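Side-chain contacts in RNA-induced transcriptional silencing complex protein tas3 (Schizosaccharomyces pombe, PDB 3D1B), which serves as an adaptor in the RNA-induced transcriptional silencing complex, acting in RNA interference, heterochromatin formation and chromosome segregation, here represented by its C-terminal alpha-helical motif: residues L25-F28 with Q29-S33; P67-E70 with N71-L74. All blocks are in the same frame, centred on the assembly; numbering follows the deposited sequence.

Contact 1: residues L25-F28 with Q29-S33; sequences LSFF and QTNSS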
loop_
_atom_site.group_PDB
_atom_site.type_symbol
_atom_site.label_atom_id
_atom_site.label_comp_id
_atom_site.label_asym_id
_atom_site.label_seq_id
_atom_site.Cartn_x
_atom_site.Cartn_y
_atom_site.Cartn_z
ATOM N N LEU A 25 -13.842 -10.365 -10.631
ATOM C CA LEU A 25 -14.366 -10.771 -9.326
ATOM C C LEU A 25 -15.807 -10.308 -9.204
ATOM O O LEU A 25 -16.122 -9.169 -9.529
ATOM C CB LEU A 25 -13.542 -10.144 -8.199
ATOM C CG LEU A 25 -12.142 -10.725 -8.020
ATOM C CD1 LEU A 25 -11.346 -9.857 -7.054
ATOM C CD2 LEU A 25 -12.250 -12.156 -7.508
ATOM N N SER A 26 -16.676 -11.189 -8.722
ATOM C CA SER A 26 -18.081 -10.844 -8.565
ATOM C C SER A 26 -18.235 -9.622 -7.668
ATOM O O SER A 26 -19.081 -8.757 -7.909
ATOM C CB SER A 26 -18.849 -12.026 -7.972
ATOM O OG SER A 26 -18.784 -13.144 -8.842
ATOM N N PHE A 27 -17.404 -9.555 -6.632
ATOM C CA PHE A 27 -17.438 -8.442 -5.693
ATOM C C PHE A 27 -17.154 -7.120 -6.402
ATOM O O PHE A 27 -17.753 -6.092 -6.091
ATOM C CB PHE A 27 -16.416 -8.694 -4.578
ATOM C CG PHE A 27 -16.384 -7.632 -3.513
ATOM C CD1 PHE A 27 -17.538 -7.282 -2.816
ATOM C CD2 PHE A 27 -15.184 -7.001 -3.189
ATOM C CE1 PHE A 27 -17.499 -6.315 -1.807
ATOM C CE2 PHE A 27 -15.132 -6.034 -2.183
ATOM C CZ PHE A 27 -16.295 -5.692 -1.491
ATOM N N PHE A 28 -16.230 -7.144 -7.356
ATOM C CA PHE A 28 -15.891 -5.944 -8.104
ATOM C C PHE A 28 -17.060 -5.580 -9.018
ATOM O O PHE A 28 -17.467 -4.420 -9.095
ATOM C CB PHE A 28 -14.645 -6.196 -8.960
ATOM C CG PHE A 28 -14.219 -5.009 -9.779
ATOM C CD1 PHE A 28 -13.319 -4.074 -9.268
ATOM C CD2 PHE A 28 -14.712 -4.828 -11.069
ATOM C CE1 PHE A 28 -12.912 -2.973 -10.034
ATOM C CE2 PHE A 28 -14.314 -3.734 -11.842
ATOM C CZ PHE A 28 -13.412 -2.804 -11.327
ATOM N N GLN A 29 -17.608 -6.588 -9.688
ATOM C CA GLN A 29 -18.702 -6.378 -10.634
ATOM C C GLN A 29 -20.051 -6.022 -10.020
ATOM O O GLN A 29 -20.979 -5.676 -10.748
ATOM C CB GLN A 29 -18.846 -7.604 -11.543
ATOM C CG GLN A 29 -17.558 -7.956 -12.269
ATOM C CD GLN A 29 -17.763 -8.907 -13.434
ATOM O OE1 GLN A 29 -18.726 -9.667 -13.464
ATOM N NE2 GLN A 29 -16.841 -8.880 -14.392
ATOM N N THR A 30 -20.177 -6.127 -8.700
ATOM C CA THR A 30 -21.427 -5.753 -8.047
ATOM C C THR A 30 -21.269 -4.394 -7.370
ATOM O O THR A 30 -22.221 -3.862 -6.805
ATOM C CB THR A 30 -21.884 -6.800 -6.997
ATOM O OG1 THR A 30 -20.837 -7.038 -6.051
ATOM C CG2 THR A 30 -22.257 -8.100 -7.678
ATOM N N ASN A 31 -20.060 -3.836 -7.433
ATOM C CA ASN A 31 -19.774 -2.531 -6.838
ATOM C C ASN A 31 -19.293 -1.528 -7.876
ATOM O O ASN A 31 -18.091 -1.427 -8.139
ATOM C CB ASN A 31 -18.705 -2.649 -5.749
ATOM C CG ASN A 31 -19.233 -3.272 -4.479
ATOM O OD1 ASN A 31 -19.230 -4.490 -4.319
ATOM N ND2 ASN A 31 -19.705 -2.434 -3.569
ATOM N N SER A 32 -20.221 -0.780 -8.462
ATOM C CA SER A 32 -19.848 0.207 -9.469
ATOM C C SER A 32 -18.831 1.181 -8.891
ATOM O O SER A 32 -18.019 1.745 -9.621
ATOM C CB SER A 32 -21.076 0.978 -9.953
ATOM O OG SER A 32 -21.628 1.752 -8.906
ATOM N N SER A 33 -18.883 1.381 -7.577
ATOM C CA SER A 33 -17.954 2.286 -6.908
ATOM C C SER A 33 -16.527 1.762 -7.038
ATOM O O SER A 33 -15.578 2.539 -7.079
ATOM C CB SER A 33 -18.323 2.445 -5.428
ATOM O OG SER A 33 -18.308 1.200 -4.755
#
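L25 and Q29 are joined by a nearly straight backbone hydrogen bond, Q29 N to L25 O at 3.0 Å with an N-H...O angle of 164°. It closes a short, weakly bonded helical turn, and N31 N to F28 O, at 3.1 Å, carries the chain on toward helix 32-46.

The hydroxyl of T30 folds back over the turn. With chi1 at 54°, OG1 stands between its own N and carbonyl carbon and comes 3.1 Å from S26 O and 3.2 Å from F27 O; its single proton could serve either acceptor. The methyl CG2 also packs on S26 O, at 3.3 Å. Q29 lays CG 3.3 Å from L25 O before its extended chain runs on, and NE2 bonds to K23 O. N31 leans over toward F27, where ring and amide planes stand 66° apart.

Both phenylalanine rings are buried, F27 against I115 and F28 against C34, A35, L38 and V59. Main-chain N-H groups of Q29 and N31 satisfy carbonyls of the turn, with the hydroxyl of exposed T30 close to two more, while the aromatic rings pack the turn against the surrounding helices.

Contact 2: residues P67-E70 with N71-L74; sequences PIQE and NQPL
The carbonyl oxygen of Q69 lies against the side chain of Q72, three residues on, and three atoms of that chain crowd round it. Q72 CG and Q72 NE2 each come to 3.1 Å from Q69 O, with the amide carbon between them, so the chain runs alongside the oxygen. Its first torsion sets this up: Q72 CG is anti to its own carbonyl carbon (chi1 -51°), and from there the chain extends back toward Q69.

The aliphatic parts meet as well. Q69 CG lies 3.9 Å from Q72 CG, and Q69 CB 4.0 Å from Q72 CD, while the two amide planes are turned 75° apart. The Q69 chain bends at chi2 and carries its own amide off in another direction. Between the pair, N71 has positive phi (43°), which turns the chain at the exposed corner, and its ND2 comes to 4.1 Å from E70 CB.

The polar end of Q72 is held from outside: OE1 accepts from L109 N, the first residue of helix 109-122, and NE2 donates to L107 O. With an alanine in place of Q72, L109 N and L107 O are likely to lose these partners, and a gap would probably open beside the Q69 carbonyl. Backbone bonds of P67 with S108 and of Q69 with N106 join the same two loops.

P73 then occupies the N-cap position of helix 74-84. The arrangement is an irregular interhelical loop of an all-alpha domain, pinned to a neighbouring loop by backbone pairing and a glutamine amide that bonds to a main-chain N-H and a main-chain C=O.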
loop_
_atom_site.group_PDB
_atom_site.type_symbol
_atom_site.label_atom_id
_atom_site.label_comp_id
_atom_site.label_asym_id
_atom_site.label_seq_id
_atom_site.Cartn_x
_atom_site.Cartn_y
_atom_site.Cartn_z
ATOM N N PRO A 67 -22.188 -8.085 2.742
ATOM C CA PRO A 67 -22.796 -8.507 4.006
ATOM C C PRO A 67 -21.928 -8.095 5.190
ATOM O O PRO A 67 -20.696 -8.092 5.106
ATOM C CB PRO A 67 -22.913 -10.018 3.847
ATOM C CG PRO A 67 -21.793 -10.351 2.926
ATOM C CD PRO A 67 -21.851 -9.250 1.910
ATOM N N ILE A 68 -22.588 -7.750 6.288
ATOM C CA ILE A 68 -21.916 -7.291 7.493
ATOM C C ILE A 68 -22.158 -8.190 8.694
ATOM O O ILE A 68 -23.248 -8.737 8.860
ATOM C CB ILE A 68 -22.414 -5.867 7.862
ATOM C CG1 ILE A 68 -21.993 -4.873 6.781
ATOM C CG2 ILE A 68 -21.887 -5.450 9.231
ATOM C CD1 ILE A 68 -20.509 -4.760 6.626
ATOM N N GLN A 69 -21.131 -8.352 9.521
ATOM C CA GLN A 69 -21.257 -9.117 10.758
ATOM C C GLN A 69 -20.301 -8.492 11.760
ATOM O O GLN A 69 -19.089 -8.469 11.550
ATOM C CB GLN A 69 -20.918 -10.593 10.557
ATOM C CG GLN A 69 -21.067 -11.456 11.825
ATOM C CD GLN A 69 -22.495 -11.518 12.368
ATOM O OE1 GLN A 69 -23.456 -11.640 11.608
ATOM N NE2 GLN A 69 -22.633 -11.458 13.695
ATOM N N GLU A 70 -20.851 -7.958 12.845
ATOM C CA GLU A 70 -20.021 -7.329 13.861
ATOM C C GLU A 70 -19.490 -8.351 14.857
ATOM O O GLU A 70 -20.045 -9.441 15.001
ATOM C CB GLU A 70 -20.816 -6.253 14.604
ATOM C CG GLU A 70 -21.097 -5.008 13.779
ATOM C CD GLU A 70 -21.920 -3.984 14.541
ATOM O OE1 GLU A 70 -21.521 -3.612 15.663
ATOM O OE2 GLU A 70 -22.965 -3.551 14.012
ATOM N N ASN A 71 -18.403 -7.983 15.531
ATOM C CA ASN A 71 -17.776 -8.830 16.543
ATOM C C ASN A 71 -17.674 -10.289 16.126
ATOM O O ASN A 71 -18.232 -11.180 16.771
ATOM C CB ASN A 71 -18.549 -8.711 17.854
ATOM C CG ASN A 71 -18.564 -7.296 18.381
ATOM O OD1 ASN A 71 -17.514 -6.719 18.664
ATOM N ND2 ASN A 71 -19.754 -6.721 18.503
ATOM N N GLN A 72 -16.948 -10.528 15.042
ATOM C CA GLN A 72 -16.768 -11.877 14.523
ATOM C C GLN A 72 -15.766 -12.663 15.375
ATOM O O GLN A 72 -14.807 -12.098 15.906
ATOM C CB GLN A 72 -16.321 -11.791 13.057
ATOM C CG GLN A 72 -17.240 -10.887 12.228
ATOM C CD GLN A 72 -16.923 -10.892 10.742
ATOM O OE1 GLN A 72 -16.975 -11.936 10.090
ATOM N NE2 GLN A 72 -16.603 -9.719 10.199
ATOM N N PRO A 73 -15.975 -13.983 15.511
ATOM C CA PRO A 73 -15.116 -14.876 16.302
ATOM C C PRO A 73 -13.641 -14.936 15.913
ATOM O O PRO A 73 -13.299 -14.973 14.733
ATOM C CB PRO A 73 -15.814 -16.228 16.176
ATOM C CG PRO A 73 -16.478 -16.147 14.839
ATOM C CD PRO A 73 -17.037 -14.745 14.829
ATOM N N LEU A 74 -12.772 -14.961 16.919
ATOM C CA LEU A 74 -11.334 -15.004 16.684
ATOM C C LEU A 74 -10.821 -16.274 16.001
ATOM O O LEU A 74 -10.055 -16.196 15.042
ATOM C CB LEU A 74 -10.577 -14.790 17.999
ATOM C CG LEU A 74 -9.052 -14.912 17.942
ATOM C CD1 LEU A 74 -8.480 -13.920 16.935
ATOM C CD2 LEU A 74 -8.476 -14.655 19.323
#

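How the contacts relate
The two contacts follow one another along the chain: contact 1 spans the short helix 26-29 and the start of helix 32-46, and contact 2 the loop after helix 52-60 up to the first residue of helix 74-84. Their centres are 21 Å apart, and although their nearest atoms approach to about 6 Å, they do not touch. Contact 1 is partly buried, with its centre about 10 Å from that of the chain; contact 2 is a surface contact, about 17 Å out. Helix 109-122 relates them: L25 touches E118, A119 and L122 of this helix, whereas Q72 reaches its beginning at L109. Neither contact is touched by the other protein chain of the assembly.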